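Local coordinates for protein FMN-dependent NADH:quinone oxidoreductase 1 (Bacillus anthracis, PDB 3U7I) that probably uses FMN and NADH to reduce electrophilic quinones and to split the azo bond of aromatic azo compounds, working as a homodimer, at residues C[91-96]-C[124-129]; C[52-57]-C[117-122]; C[185-190]-C[200-205]; C[31-36]-C[205-210]; C[107-112]-C[167-172]. All coordinates share one frame; numbering follows the deposited sequence.

Contact 1: residues C[91-96]-C[124-129]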
# COMPACT_ATOMS: atom_id res chain seq x y z
N GLN C 91 -6.55 -16.44 12.63
CA GLN C 91 -6.13 -17.31 11.52
C GLN C 91 -4.65 -17.10 11.17
O GLN C 91 -3.88 -18.07 11.04
CB GLN C 91 -7.03 -17.11 10.29
CG GLN C 91 -6.58 -17.88 9.05
CD GLN C 91 -7.45 -17.60 7.82
OE1 GLN C 91 -7.66 -16.44 7.44
NE2 GLN C 91 -7.96 -18.66 7.20
N PHE C 92 -4.24 -15.85 11.02
CA PHE C 92 -2.83 -15.51 10.79
C PHE C 92 -1.90 -16.10 11.88
O PHE C 92 -0.88 -16.72 11.58
CB PHE C 92 -2.64 -13.98 10.65
CG PHE C 92 -1.22 -13.57 10.43
CD1 PHE C 92 -0.66 -13.62 9.15
CD2 PHE C 92 -0.43 -13.16 11.48
CE1 PHE C 92 0.66 -13.25 8.94
CE2 PHE C 92 0.90 -12.80 11.28
CZ PHE C 92 1.44 -12.84 10.01
N LYS C 93 -2.25 -15.91 13.15
CA LYS C 93 -1.41 -16.40 14.24
C LYS C 93 -1.30 -17.92 14.29
O LYS C 93 -0.36 -18.47 14.86
CB LYS C 93 -1.88 -15.84 15.59
CG LYS C 93 -1.65 -14.34 15.74
CD LYS C 93 -2.07 -13.81 17.11
CE LYS C 93 -1.21 -14.39 18.22
NZ LYS C 93 -1.57 -13.83 19.55
N SER C 94 -2.27 -18.62 13.69
CA SER C 94 -2.35 -20.08 13.83
C SER C 94 -1.42 -20.80 12.87
O SER C 94 -1.15 -21.98 13.04
CB SER C 94 -3.78 -20.56 13.60
OG SER C 94 -4.12 -20.48 12.22
N ALA C 95 -0.95 -20.07 11.85
CA ALA C 95 -0.09 -20.61 10.79
C ALA C 95 1.40 -20.41 11.09
O ALA C 95 1.80 -19.37 11.62
CB ALA C 95 -0.45 -19.95 9.46
N ASN C 96 2.23 -21.39 10.73
CA ASN C 96 3.68 -21.18 10.84
C ASN C 96 4.37 -21.10 9.48
O ASN C 96 5.59 -20.91 9.41
CB ASN C 96 4.35 -22.20 11.77
CG ASN C 96 4.55 -23.54 11.11
OD1 ASN C 96 3.64 -24.05 10.46
ND2 ASN C 96 5.74 -24.11 11.26
N ARG C 124 -0.02 -6.25 21.37
CA ARG C 124 -0.36 -7.28 22.35
C ARG C 124 -0.70 -8.63 21.69
O ARG C 124 -0.94 -9.62 22.38
CB ARG C 124 -1.49 -6.81 23.27
CG ARG C 124 -1.06 -5.82 24.36
CD ARG C 124 -2.23 -4.98 24.89
NE ARG C 124 -3.35 -5.81 25.32
CZ ARG C 124 -4.63 -5.53 25.07
NH1 ARG C 124 -5.59 -6.34 25.49
NH2 ARG C 124 -4.95 -4.43 24.40
N GLU C 125 -0.72 -8.65 20.35
CA GLU C 125 -1.05 -9.85 19.59
C GLU C 125 0.11 -10.32 18.71
O GLU C 125 0.67 -11.39 18.94
CB GLU C 125 -2.32 -9.65 18.75
CG GLU C 125 -3.61 -9.53 19.58
CD GLU C 125 -4.01 -10.85 20.25
OE1 GLU C 125 -3.53 -11.92 19.81
OE2 GLU C 125 -4.80 -10.82 21.21
N THR C 126 0.47 -9.54 17.70
CA THR C 126 1.59 -9.94 16.84
C THR C 126 2.86 -9.11 17.11
O THR C 126 3.96 -9.46 16.67
CB THR C 126 1.22 -9.92 15.35
OG1 THR C 126 0.80 -8.60 14.98
CG2 THR C 126 0.06 -10.90 15.07
N PHE C 127 2.68 -8.01 17.85
CA PHE C 127 3.80 -7.19 18.31
C PHE C 127 3.42 -6.49 19.61
O PHE C 127 2.24 -6.46 19.99
CB PHE C 127 4.21 -6.16 17.24
CG PHE C 127 3.34 -4.93 17.19
CD1 PHE C 127 3.60 -3.84 18.02
CD2 PHE C 127 2.26 -4.85 16.31
CE1 PHE C 127 2.79 -2.71 17.99
CE2 PHE C 127 1.46 -3.72 16.26
CZ PHE C 127 1.72 -2.65 17.10
N LYS C 128 4.41 -5.94 20.30
CA LYS C 128 4.11 -5.16 21.49
C LYS C 128 4.99 -3.92 21.60
O LYS C 128 6.12 -3.90 21.09
CB LYS C 128 4.23 -6.01 22.76
CG LYS C 128 5.65 -6.37 23.16
CD LYS C 128 5.68 -6.85 24.60
CE LYS C 128 7.05 -7.37 24.98
NZ LYS C 128 7.18 -7.53 26.45
N TYR C 129 4.46 -2.89 22.24
CA TYR C 129 5.23 -1.68 22.51
C TYR C 129 6.08 -1.86 23.76
O TYR C 129 5.64 -2.48 24.73
CB TYR C 129 4.29 -0.48 22.66
CG TYR C 129 3.52 -0.16 21.40
CD1 TYR C 129 4.17 0.37 20.29
CD2 TYR C 129 2.16 -0.38 21.33
CE1 TYR C 129 3.46 0.68 19.13
CE2 TYR C 129 1.44 -0.07 20.17
CZ TYR C 129 2.10 0.46 19.07
OH TYR C 129 1.40 0.76 17.92
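Lys93 and Thr126 mark the nearest backbone approach, with 7.6 Å from Lys93 CA to Thr126 CA, where the last turn of helix 76-94 faces the residues leading into the short strand 127-129. Lys93 does most of the bridging. Its chain runs straight out to CD and then bends at chi3 (65°), which turns the ammonium group into Glu125. NZ makes a salt bridge to Glu125 OE1 at 2.7 Å, meeting that oxygen almost along its C-O bond, and a weak 3.4 Å hydrogen bond to Glu125 O, so one residue holds it by both side chain and backbone. Nearer the helix the contact is apolar: Thr126 CG2 lies 3.9 Å from Lys93 CG and also approaches the Phe92 ring, 4.3 Å from CD2. Thr126 OG1 turns to the backbone at Ile120 O and Ile122 N. The arrangement ties the C-terminal end of a helix flanking the parallel sheet of the flavodoxin-like fold to the small antiparallel hairpin 127-136.

Contact 2: residues C[52-57]-C[117-122]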
# COMPACT_ATOMS: atom_id res chain seq x y z
N ASP C 52 -12.96 -12.63 -0.04
CA ASP C 52 -13.35 -12.73 1.36
C ASP C 52 -13.50 -11.32 1.94
O ASP C 52 -13.03 -10.35 1.34
CB ASP C 52 -12.34 -13.53 2.18
CG ASP C 52 -12.19 -14.96 1.70
OD1 ASP C 52 -13.17 -15.53 1.17
OD2 ASP C 52 -11.08 -15.52 1.84
N VAL C 53 -14.15 -11.21 3.09
CA VAL C 53 -14.29 -9.93 3.77
C VAL C 53 -13.01 -9.62 4.54
O VAL C 53 -12.65 -10.34 5.47
CB VAL C 53 -15.50 -9.90 4.71
CG1 VAL C 53 -15.66 -8.52 5.34
CG2 VAL C 53 -16.76 -10.27 3.96
N VAL C 54 -12.31 -8.57 4.11
CA VAL C 54 -11.11 -8.10 4.82
C VAL C 54 -11.36 -6.66 5.18
O VAL C 54 -11.21 -5.76 4.34
CB VAL C 54 -9.84 -8.22 3.94
CG1 VAL C 54 -8.63 -7.68 4.68
CG2 VAL C 54 -9.62 -9.68 3.50
N PRO C 55 -11.80 -6.42 6.44
CA PRO C 55 -12.18 -5.07 6.88
C PRO C 55 -11.08 -4.02 6.67
O PRO C 55 -9.91 -4.22 7.00
CB PRO C 55 -12.48 -5.26 8.37
CG PRO C 55 -12.96 -6.69 8.46
CD PRO C 55 -12.09 -7.44 7.47
N MSE C 56 -11.49 -2.90 6.11
CA MSE C 56 -10.64 -1.75 5.94
C MSE C 56 -10.72 -0.88 7.20
O MSE C 56 -11.80 -0.75 7.78
CB MSE C 56 -11.16 -0.96 4.74
CG MSE C 56 -10.44 0.30 4.46
SE MSE C 56 -11.41 1.22 3.07
CE MSE C 56 -12.93 1.87 4.12
N ILE C 57 -9.61 -0.27 7.62
CA ILE C 57 -9.67 0.74 8.68
C ILE C 57 -10.47 1.97 8.21
O ILE C 57 -10.02 2.73 7.34
CB ILE C 57 -8.26 1.21 9.17
CG1 ILE C 57 -7.48 0.07 9.83
CG2 ILE C 57 -8.39 2.38 10.16
CD1 ILE C 57 -6.02 0.44 10.15
N MSE C 117 -2.74 -6.27 6.15
CA MSE C 117 -1.70 -5.92 7.12
C MSE C 117 -2.35 -5.21 8.31
O MSE C 117 -1.94 -5.41 9.45
CB MSE C 117 -0.61 -5.04 6.50
CG MSE C 117 0.16 -5.67 5.33
SE MSE C 117 1.01 -7.36 5.78
CE MSE C 117 2.11 -6.72 7.28
N ASP C 118 -3.36 -4.40 8.03
CA ASP C 118 -4.04 -3.63 9.08
C ASP C 118 -4.85 -4.53 10.04
O ASP C 118 -5.17 -4.13 11.17
CB ASP C 118 -4.93 -2.52 8.49
CG ASP C 118 -4.13 -1.41 7.82
OD1 ASP C 118 -2.91 -1.27 8.11
OD2 ASP C 118 -4.72 -0.69 6.98
N ASN C 119 -5.18 -5.74 9.59
CA ASN C 119 -5.88 -6.74 10.40
C ASN C 119 -4.95 -7.58 11.28
O ASN C 119 -5.33 -8.02 12.36
CB ASN C 119 -6.68 -7.68 9.49
CG ASN C 119 -8.02 -7.10 9.07
OD1 ASN C 119 -9.06 -7.44 9.63
ND2 ASN C 119 -8.00 -6.24 8.05
N ILE C 120 -3.72 -7.80 10.80
CA ILE C 120 -2.80 -8.72 11.48
C ILE C 120 -1.68 -8.04 12.28
O ILE C 120 -1.04 -8.68 13.12
CB ILE C 120 -2.18 -9.72 10.48
CG1 ILE C 120 -1.25 -8.99 9.50
CG2 ILE C 120 -3.28 -10.50 9.75
CD1 ILE C 120 -0.32 -9.90 8.77
N MSE C 121 -1.42 -6.76 12.03
CA MSE C 121 -0.44 -6.04 12.87
C MSE C 121 -1.16 -5.36 14.04
O MSE C 121 -1.62 -4.22 13.92
CB MSE C 121 0.37 -5.02 12.07
CG MSE C 121 1.36 -5.67 11.12
SE MSE C 121 2.34 -4.36 10.13
CE MSE C 121 3.28 -3.52 11.63
N ILE C 122 -1.25 -6.10 15.15
CA ILE C 122 -2.06 -5.71 16.30
C ILE C 122 -1.23 -5.78 17.58
O ILE C 122 -0.58 -6.80 17.84
CB ILE C 122 -3.30 -6.64 16.44
CG1 ILE C 122 -4.15 -6.60 15.16
CG2 ILE C 122 -4.15 -6.28 17.65
CD1 ILE C 122 -4.76 -5.26 14.89
O HOH W 1 -7.26 -0.41 6.02
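Pro55 and Asn119 are joined by the one direct hydrogen bond of this contact. Asn119 ND2 donates a hydrogen bond to Pro55 O at 3.0 Å; the N-H...O angle is 150°, and the donor arrives in the carbonyl plane, on a lone pair. With CG anti to the carbonyl carbon (chi1 -81°), Asn119 brings its amide to Pro55, whose O lies close to the amide plane. Because ND2 serves Asp115 O of its own helix as well, both backbone carbonyls help to fix the amide's rotation. Its other end, OD1, is buried without a hydrogen-bond partner and has Pro55 CD 3.7 Å away.

A second polar link runs through water: the molecule accepts from Ile57 N at 2.8 Å and donates to Asp118 OD2 at 2.7 Å. The other carboxylate oxygen, OD1, is held by Lys114 and by Asn106 of the second subunit.

Packing completes the contact. Ile57 crosses Asp118 at about a right angle, its CD1 3.5 Å from Asp118 CG, while Val54 CG1 comes to 3.7 Å from Asn119 ND2. Here the loop following strand 43-48 is laid along helix 111-120 of the flavodoxin-like fold, beside the dimer interface, where Tyr50 of the second subunit packs on Met56.

Contact 3: residues C[185-190]-C[200-205]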
# COMPACT_ATOMS: atom_id res chain seq x y z
N VAL C 185 9.82 -15.26 -4.74
CA VAL C 185 9.99 -15.72 -6.10
C VAL C 185 9.42 -14.66 -7.05
O VAL C 185 8.24 -14.30 -6.96
CB VAL C 185 9.32 -17.09 -6.32
CG1 VAL C 185 9.39 -17.49 -7.79
CG2 VAL C 185 9.97 -18.15 -5.41
N ARG C 186 10.27 -14.13 -7.92
CA ARG C 186 9.88 -13.08 -8.85
C ARG C 186 9.63 -13.63 -10.26
O ARG C 186 10.57 -13.89 -11.02
CB ARG C 186 10.95 -11.99 -8.92
CG ARG C 186 11.16 -11.24 -7.61
CD ARG C 186 12.12 -10.07 -7.81
NE ARG C 186 12.33 -9.33 -6.56
CZ ARG C 186 13.11 -9.75 -5.57
NH1 ARG C 186 13.77 -10.90 -5.67
NH2 ARG C 186 13.24 -9.02 -4.48
N ALA C 187 8.35 -13.81 -10.60
CA ALA C 187 7.98 -14.14 -11.96
C ALA C 187 7.97 -12.82 -12.73
O ALA C 187 6.91 -12.32 -13.11
CB ALA C 187 6.62 -14.80 -12.00
N GLN C 188 9.16 -12.27 -12.94
CA GLN C 188 9.32 -10.92 -13.44
C GLN C 188 9.55 -10.86 -14.94
O GLN C 188 9.88 -11.87 -15.57
CB GLN C 188 10.49 -10.25 -12.72
CG GLN C 188 11.78 -11.06 -12.83
CD GLN C 188 12.94 -10.41 -12.08
OE1 GLN C 188 12.76 -9.40 -11.40
NE2 GLN C 188 14.13 -10.99 -12.21
N GLY C 189 9.38 -9.67 -15.51
CA GLY C 189 9.61 -9.44 -16.92
C GLY C 189 8.53 -10.01 -17.82
O GLY C 189 8.82 -10.41 -18.95
N THR C 190 7.28 -10.04 -17.35
CA THR C 190 6.18 -10.54 -18.18
C THR C 190 5.87 -9.61 -19.37
O THR C 190 5.14 -9.99 -20.30
CB THR C 190 4.89 -10.81 -17.35
OG1 THR C 190 4.31 -9.57 -16.90
CG2 THR C 190 5.18 -11.72 -16.16
N GLN C 200 8.37 -21.06 -16.74
CA GLN C 200 9.28 -22.17 -16.48
C GLN C 200 10.37 -21.84 -15.45
O GLN C 200 10.73 -22.69 -14.63
CB GLN C 200 9.90 -22.69 -17.78
CG GLN C 200 8.89 -23.32 -18.74
CD GLN C 200 8.12 -24.48 -18.12
OE1 GLN C 200 8.65 -25.25 -17.31
NE2 GLN C 200 6.85 -24.60 -18.50
N ASN C 201 10.88 -20.62 -15.49
CA ASN C 201 11.86 -20.20 -14.49
C ASN C 201 11.25 -20.11 -13.09
O ASN C 201 11.88 -20.53 -12.11
CB ASN C 201 12.50 -18.87 -14.89
CG ASN C 201 13.55 -19.04 -15.97
OD1 ASN C 201 14.34 -19.98 -15.95
ND2 ASN C 201 13.56 -18.12 -16.94
N ALA C 202 10.03 -19.58 -13.01
CA ALA C 202 9.30 -19.45 -11.75
C ALA C 202 8.88 -20.81 -11.22
O ALA C 202 8.98 -21.08 -10.02
CB ALA C 202 8.10 -18.56 -11.94
N TYR C 203 8.40 -21.68 -12.11
CA TYR C 203 8.06 -23.04 -11.73
C TYR C 203 9.23 -23.72 -11.02
O TYR C 203 9.04 -24.38 -9.99
CB TYR C 203 7.65 -23.88 -12.94
CG TYR C 203 6.30 -23.52 -13.54
CD1 TYR C 203 5.39 -22.74 -12.84
CD2 TYR C 203 5.95 -23.98 -14.80
CE1 TYR C 203 4.15 -22.41 -13.40
CE2 TYR C 203 4.72 -23.66 -15.37
CZ TYR C 203 3.83 -22.88 -14.66
OH TYR C 203 2.62 -22.57 -15.23
N LYS C 204 10.44 -23.57 -11.55
CA LYS C 204 11.60 -24.23 -10.97
C LYS C 204 11.91 -23.71 -9.57
O LYS C 204 12.18 -24.50 -8.66
CB LYS C 204 12.84 -24.08 -11.85
CG LYS C 204 14.00 -24.95 -11.40
CD LYS C 204 15.35 -24.32 -11.73
CE LYS C 204 16.49 -25.04 -11.02
NZ LYS C 204 17.76 -24.24 -11.07
N GLU C 205 11.88 -22.40 -9.41
CA GLU C 205 12.11 -21.78 -8.11
C GLU C 205 11.08 -22.19 -7.05
O GLU C 205 11.44 -22.37 -5.88
CB GLU C 205 12.09 -20.26 -8.23
CG GLU C 205 13.24 -19.68 -9.00
CD GLU C 205 13.37 -18.19 -8.74
OE1 GLU C 205 13.44 -17.43 -9.73
OE2 GLU C 205 13.39 -17.79 -7.55
O HOH W 2 13.01 -14.79 -8.15
O HOH W 3 11.73 -16.60 -11.32
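Arg186 N donates to a water at 2.8 Å, and that water passes a hydrogen bond on to Glu205 OE2 at 3.1 Å. A second water donates to Arg186 O at 3.0 Å and to Glu205 OE1 at a rather short 2.5 Å, so the carboxylate reaches both backbone polar groups of Arg186 through solvent. This joins strand 181-187, an outermost strand of the parallel sheet in the flavodoxin-like fold, to helix 195-214, which returns against it: the short strand and helix axes run nearly antiparallel, at 165°, and approach to 8.1 Å.

Apart from the waters the contact is apolar. With CG1 anti to the backbone N (chi1 174°), Val185 offers both methyls to Glu205; CG1 comes 3.9 Å from Glu205 CB, and the two side chains lie alongside, pointing opposite ways. The Arg186 side chain heads off to a salt bridge with Glu164. Ala187, the centre of an inverse gamma turn, stands beside Val22, a residue predicted to bind FMN, which places this end of the strand next to the probable cofactor site. With small side chains on both partners, the two backbones come nearest here, and Ala187 CB rests 4.0 Å from Ala202 CB.

Contact 4: residues C[31-36]-C[205-210]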
# COMPACT_ATOMS: atom_id res chain seq x y z
N LEU C 31 1.66 -25.08 -5.17
CA LEU C 31 0.76 -25.80 -4.27
C LEU C 31 0.72 -27.30 -4.57
O LEU C 31 0.70 -28.13 -3.65
CB LEU C 31 -0.64 -25.20 -4.30
CG LEU C 31 -1.60 -25.69 -3.20
CD1 LEU C 31 -1.08 -25.31 -1.82
CD2 LEU C 31 -3.00 -25.15 -3.42
N GLU C 32 0.71 -27.64 -5.85
CA GLU C 32 0.75 -29.04 -6.27
C GLU C 32 2.03 -29.71 -5.78
O GLU C 32 2.01 -30.80 -5.21
CB GLU C 32 0.66 -29.13 -7.79
CG GLU C 32 0.63 -30.55 -8.34
CD GLU C 32 0.54 -30.60 -9.86
OE1 GLU C 32 0.40 -29.53 -10.49
OE2 GLU C 32 0.62 -31.71 -10.42
N SER C 33 3.15 -29.03 -6.00
CA SER C 33 4.47 -29.50 -5.56
C SER C 33 4.57 -29.63 -4.03
O SER C 33 5.03 -30.65 -3.50
CB SER C 33 5.54 -28.54 -6.09
OG SER C 33 6.84 -28.98 -5.75
N TYR C 34 4.12 -28.59 -3.32
CA TYR C 34 4.09 -28.57 -1.87
C TYR C 34 3.27 -29.73 -1.31
O TYR C 34 3.73 -30.45 -0.42
CB TYR C 34 3.49 -27.24 -1.40
CG TYR C 34 3.65 -26.91 0.06
CD1 TYR C 34 4.91 -26.88 0.66
CD2 TYR C 34 2.55 -26.55 0.83
CE1 TYR C 34 5.07 -26.53 2.01
CE2 TYR C 34 2.69 -26.20 2.17
CZ TYR C 34 3.95 -26.19 2.76
OH TYR C 34 4.08 -25.84 4.09
N LYS C 35 2.05 -29.90 -1.82
CA LYS C 35 1.15 -30.94 -1.33
C LYS C 35 1.74 -32.36 -1.41
O LYS C 35 1.35 -33.24 -0.63
CB LYS C 35 -0.21 -30.88 -2.05
CG LYS C 35 -1.12 -29.75 -1.59
CD LYS C 35 -2.51 -29.90 -2.20
CE LYS C 35 -3.34 -28.63 -2.05
NZ LYS C 35 -4.16 -28.54 -0.81
N GLU C 36 2.68 -32.58 -2.32
CA GLU C 36 3.35 -33.87 -2.46
C GLU C 36 4.36 -34.13 -1.36
O GLU C 36 4.67 -35.28 -1.05
CB GLU C 36 4.12 -33.94 -3.78
CG GLU C 36 3.28 -34.07 -5.02
CD GLU C 36 4.12 -33.95 -6.28
OE1 GLU C 36 5.34 -34.24 -6.21
OE2 GLU C 36 3.56 -33.56 -7.33
N GLU C 205 11.88 -22.40 -9.41
CA GLU C 205 12.11 -21.78 -8.11
C GLU C 205 11.08 -22.19 -7.05
O GLU C 205 11.44 -22.37 -5.88
CB GLU C 205 12.09 -20.26 -8.23
CG GLU C 205 13.24 -19.68 -9.00
CD GLU C 205 13.37 -18.19 -8.74
OE1 GLU C 205 13.44 -17.43 -9.73
OE2 GLU C 205 13.39 -17.79 -7.55
N VAL C 206 9.82 -22.32 -7.44
CA VAL C 206 8.78 -22.66 -6.46
C VAL C 206 8.77 -24.16 -6.14
O VAL C 206 8.24 -24.57 -5.10
CB VAL C 206 7.37 -22.18 -6.87
CG1 VAL C 206 7.30 -20.65 -6.82
CG2 VAL C 206 7.00 -22.70 -8.25
N GLU C 207 9.34 -24.97 -7.03
CA GLU C 207 9.60 -26.37 -6.70
C GLU C 207 10.67 -26.44 -5.61
O GLU C 207 10.49 -27.12 -4.60
CB GLU C 207 10.07 -27.14 -7.93
CG GLU C 207 9.00 -27.37 -8.97
CD GLU C 207 9.55 -28.02 -10.23
OE1 GLU C 207 10.69 -28.53 -10.19
OE2 GLU C 207 8.84 -28.01 -11.26
N GLU C 208 11.77 -25.75 -5.82
CA GLU C 208 12.84 -25.68 -4.83
C GLU C 208 12.34 -25.12 -3.50
O GLU C 208 12.77 -25.57 -2.44
CB GLU C 208 14.01 -24.86 -5.38
CG GLU C 208 14.68 -25.50 -6.59
CD GLU C 208 15.48 -24.50 -7.42
OE1 GLU C 208 15.01 -23.36 -7.61
OE2 GLU C 208 16.57 -24.87 -7.91
N ALA C 209 11.44 -24.13 -3.55
CA ALA C 209 10.84 -23.55 -2.34
C ALA C 209 9.93 -24.55 -1.63
O ALA C 209 9.90 -24.60 -0.40
CB ALA C 209 10.06 -22.28 -2.68
N ALA C 210 9.19 -25.33 -2.41
CA ALA C 210 8.31 -26.37 -1.89
C ALA C 210 9.11 -27.44 -1.13
O ALA C 210 8.72 -27.84 -0.03
CB ALA C 210 7.51 -27.00 -3.02
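Ser33 and Ala210 form the close part of this helix pair. The methyl of Ala210 sits 3.4 Å from Ser33 OG and 3.8 Å from Tyr34 N, so it is pressed against the turn of helix 22-37 itself; the backbones draw together accordingly, with Tyr34 CA only 4.8 Å from Ala210 CA. Ser33 puts its hydroxyl here because OG is anti to the backbone N (chi1 -177°). Tyr34 adds its CB, 4.3 Å from Ala210 CB, and turns the edge of its ring to Ala210 O, which lies near the ring plane 4.0 Å from CD1. The Tyr34 hydroxyl bonds to Thr7 on the central sheet. These are neighbouring helices on one face of the flavodoxin-like alpha/beta sandwich, with local axes 8.7 Å apart and only 25° from parallel. Toward solvent, where Glu207 is partly exposed, the fit slackens. Glu207 comes to Ser33 OG with its CA at 3.9 Å and, less closely, with CG, and its extended chain carries the carboxylate on to His29 of the opposing helix.

Contact 5: residues C[107-112]-C[167-172]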
# COMPACT_ATOMS: atom_id res chain seq x y z
N PHE C 107 4.22 -0.47 -8.05
CA PHE C 107 5.39 -0.53 -7.17
C PHE C 107 5.10 -0.65 -5.68
O PHE C 107 5.93 -0.25 -4.86
CB PHE C 107 6.32 0.66 -7.42
CG PHE C 107 6.71 0.82 -8.86
CD1 PHE C 107 7.72 0.06 -9.41
CD2 PHE C 107 6.04 1.73 -9.67
CE1 PHE C 107 8.08 0.21 -10.74
CE2 PHE C 107 6.39 1.89 -11.00
CZ PHE C 107 7.41 1.13 -11.54
N ASN C 108 3.92 -1.17 -5.32
CA ASN C 108 3.57 -1.37 -3.91
C ASN C 108 2.61 -2.54 -3.79
O ASN C 108 2.12 -3.05 -4.80
CB ASN C 108 2.92 -0.11 -3.31
CG ASN C 108 3.29 0.13 -1.84
OD1 ASN C 108 3.49 -0.81 -1.06
ND2 ASN C 108 3.36 1.41 -1.46
N ILE C 109 2.34 -2.97 -2.56
CA ILE C 109 1.39 -4.05 -2.33
C ILE C 109 -0.01 -3.61 -2.75
O ILE C 109 -0.35 -2.42 -2.68
CB ILE C 109 1.39 -4.48 -0.85
CG1 ILE C 109 0.92 -3.33 0.07
CG2 ILE C 109 2.78 -4.98 -0.45
CD1 ILE C 109 0.75 -3.73 1.53
N PRO C 110 -0.83 -4.57 -3.23
CA PRO C 110 -2.24 -4.28 -3.54
C PRO C 110 -2.94 -3.63 -2.35
O PRO C 110 -2.67 -3.97 -1.20
CB PRO C 110 -2.82 -5.67 -3.81
CG PRO C 110 -1.69 -6.45 -4.35
CD PRO C 110 -0.48 -5.97 -3.56
N SER C 111 -3.86 -2.71 -2.62
CA SER C 111 -4.61 -2.04 -1.56
C SER C 111 -5.20 -3.02 -0.53
O SER C 111 -5.14 -2.76 0.67
CB SER C 111 -5.71 -1.16 -2.13
OG SER C 111 -6.58 -1.91 -2.95
N LYS C 112 -5.76 -4.13 -1.00
CA LYS C 112 -6.35 -5.09 -0.07
C LYS C 112 -5.30 -5.82 0.78
O LYS C 112 -5.61 -6.28 1.87
CB LYS C 112 -7.31 -6.07 -0.77
CG LYS C 112 -8.59 -5.44 -1.33
CD LYS C 112 -9.36 -4.60 -0.30
CE LYS C 112 -9.88 -5.44 0.89
NZ LYS C 112 -10.76 -4.63 1.81
N HIS C 167 7.97 -5.73 -2.18
CA HIS C 167 8.95 -6.60 -1.53
C HIS C 167 9.60 -5.96 -0.30
O HIS C 167 9.66 -6.58 0.76
CB HIS C 167 10.04 -7.02 -2.54
CG HIS C 167 11.28 -7.56 -1.90
ND1 HIS C 167 11.32 -8.73 -1.18
CD2 HIS C 167 12.55 -7.07 -1.88
CE1 HIS C 167 12.54 -8.95 -0.75
NE2 HIS C 167 13.31 -7.96 -1.15
N LYS C 168 10.08 -4.74 -0.44
CA LYS C 168 10.74 -4.05 0.67
C LYS C 168 9.84 -3.99 1.89
O LYS C 168 10.25 -4.32 3.01
CB LYS C 168 11.20 -2.65 0.23
CG LYS C 168 12.36 -2.69 -0.74
CD LYS C 168 12.84 -1.29 -1.11
CE LYS C 168 14.20 -1.36 -1.80
NZ LYS C 168 14.78 0.01 -1.93
N TYR C 169 8.59 -3.59 1.68
CA TYR C 169 7.63 -3.47 2.77
C TYR C 169 7.33 -4.83 3.39
O TYR C 169 7.43 -5.00 4.60
CB TYR C 169 6.35 -2.82 2.27
CG TYR C 169 5.27 -2.72 3.31
CD1 TYR C 169 5.32 -1.76 4.31
CD2 TYR C 169 4.18 -3.58 3.28
CE1 TYR C 169 4.33 -1.66 5.25
CE2 TYR C 169 3.18 -3.49 4.23
CZ TYR C 169 3.25 -2.52 5.21
OH TYR C 169 2.24 -2.41 6.16
N LEU C 170 6.97 -5.81 2.57
CA LEU C 170 6.62 -7.13 3.12
C LEU C 170 7.75 -7.77 3.92
O LEU C 170 7.52 -8.24 5.04
CB LEU C 170 6.10 -8.08 2.03
CG LEU C 170 4.76 -7.69 1.41
CD1 LEU C 170 4.42 -8.57 0.22
CD2 LEU C 170 3.65 -7.76 2.46
N LYS C 171 8.97 -7.80 3.37
CA LYS C 171 10.11 -8.35 4.09
C LYS C 171 10.31 -7.64 5.44
O LYS C 171 10.50 -8.28 6.48
CB LYS C 171 11.39 -8.21 3.26
CG LYS C 171 12.57 -9.00 3.83
CD LYS C 171 13.84 -8.75 3.05
CE LYS C 171 14.94 -9.68 3.51
NZ LYS C 171 16.24 -9.27 2.91
N ALA C 172 10.27 -6.30 5.39
CA ALA C 172 10.45 -5.46 6.58
C ALA C 172 9.43 -5.74 7.67
O ALA C 172 9.80 -5.97 8.83
CB ALA C 172 10.42 -3.97 6.19
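The loop that leads from strand 97-103 of the flavodoxin-like sheet into helix 111-120 packs here against helix 165-177, close to the dimer interface, and Ile109 makes the contact. Its two branches part. CD1 reaches Tyr169, 3.6 Å from CE2 and 3.9 Å from CD2, coming obliquely to the ring, while CG2 settles on the branch point of Leu170, 3.8 Å from CG, with both Leu170 methyls close behind. Ile109 reaches two neighbouring residues of the helix because CG1 stands between the backbone N and the carbonyl carbon (chi1 63°), with CG2 anti to that carbonyl carbon.

Ile109 N also bonds to Asn108 OD1 at 2.9 Å, from the side of that carbonyl and 15° out of its plane. Asn108 OD1 is also bonded to Asn108 of the second subunit, and Pro110 then takes the N-cap position of helix 111-120.

Tyr169 sends its hydroxyl across the interface to Asn106 O of the second subunit. The contact itself is thus purely hydrophobic, made by three buried side chains, while at its border the Tyr169 hydroxyl and, in part, the Asn108 amide bond to the second subunit, so that core packing and dimer contacts meet at one place.

In the fold
All five contacts belong to one flavodoxin-like domain. Contacts 3 and 4 share Glu205 and helix 195-214, their centres about 13 Å apart. Contacts 2 and 5 both use helix 111-120, with centres about 15 Å apart; contact 1 adjoins contact 2 through Thr126 and Ile120. Contacts 1 and 3 lie on opposite sides of the chain's centre, with centres about 30 Å apart. Along the chain, contact 4 joins an early helix to the last one and encloses all the others; contacts 1, 2 and 5 cross one another, and contact 3 opens only after they have closed. Contact 3 lies by a residue predicted to bind FMN, while contacts 2 and 5 face the partner subunit.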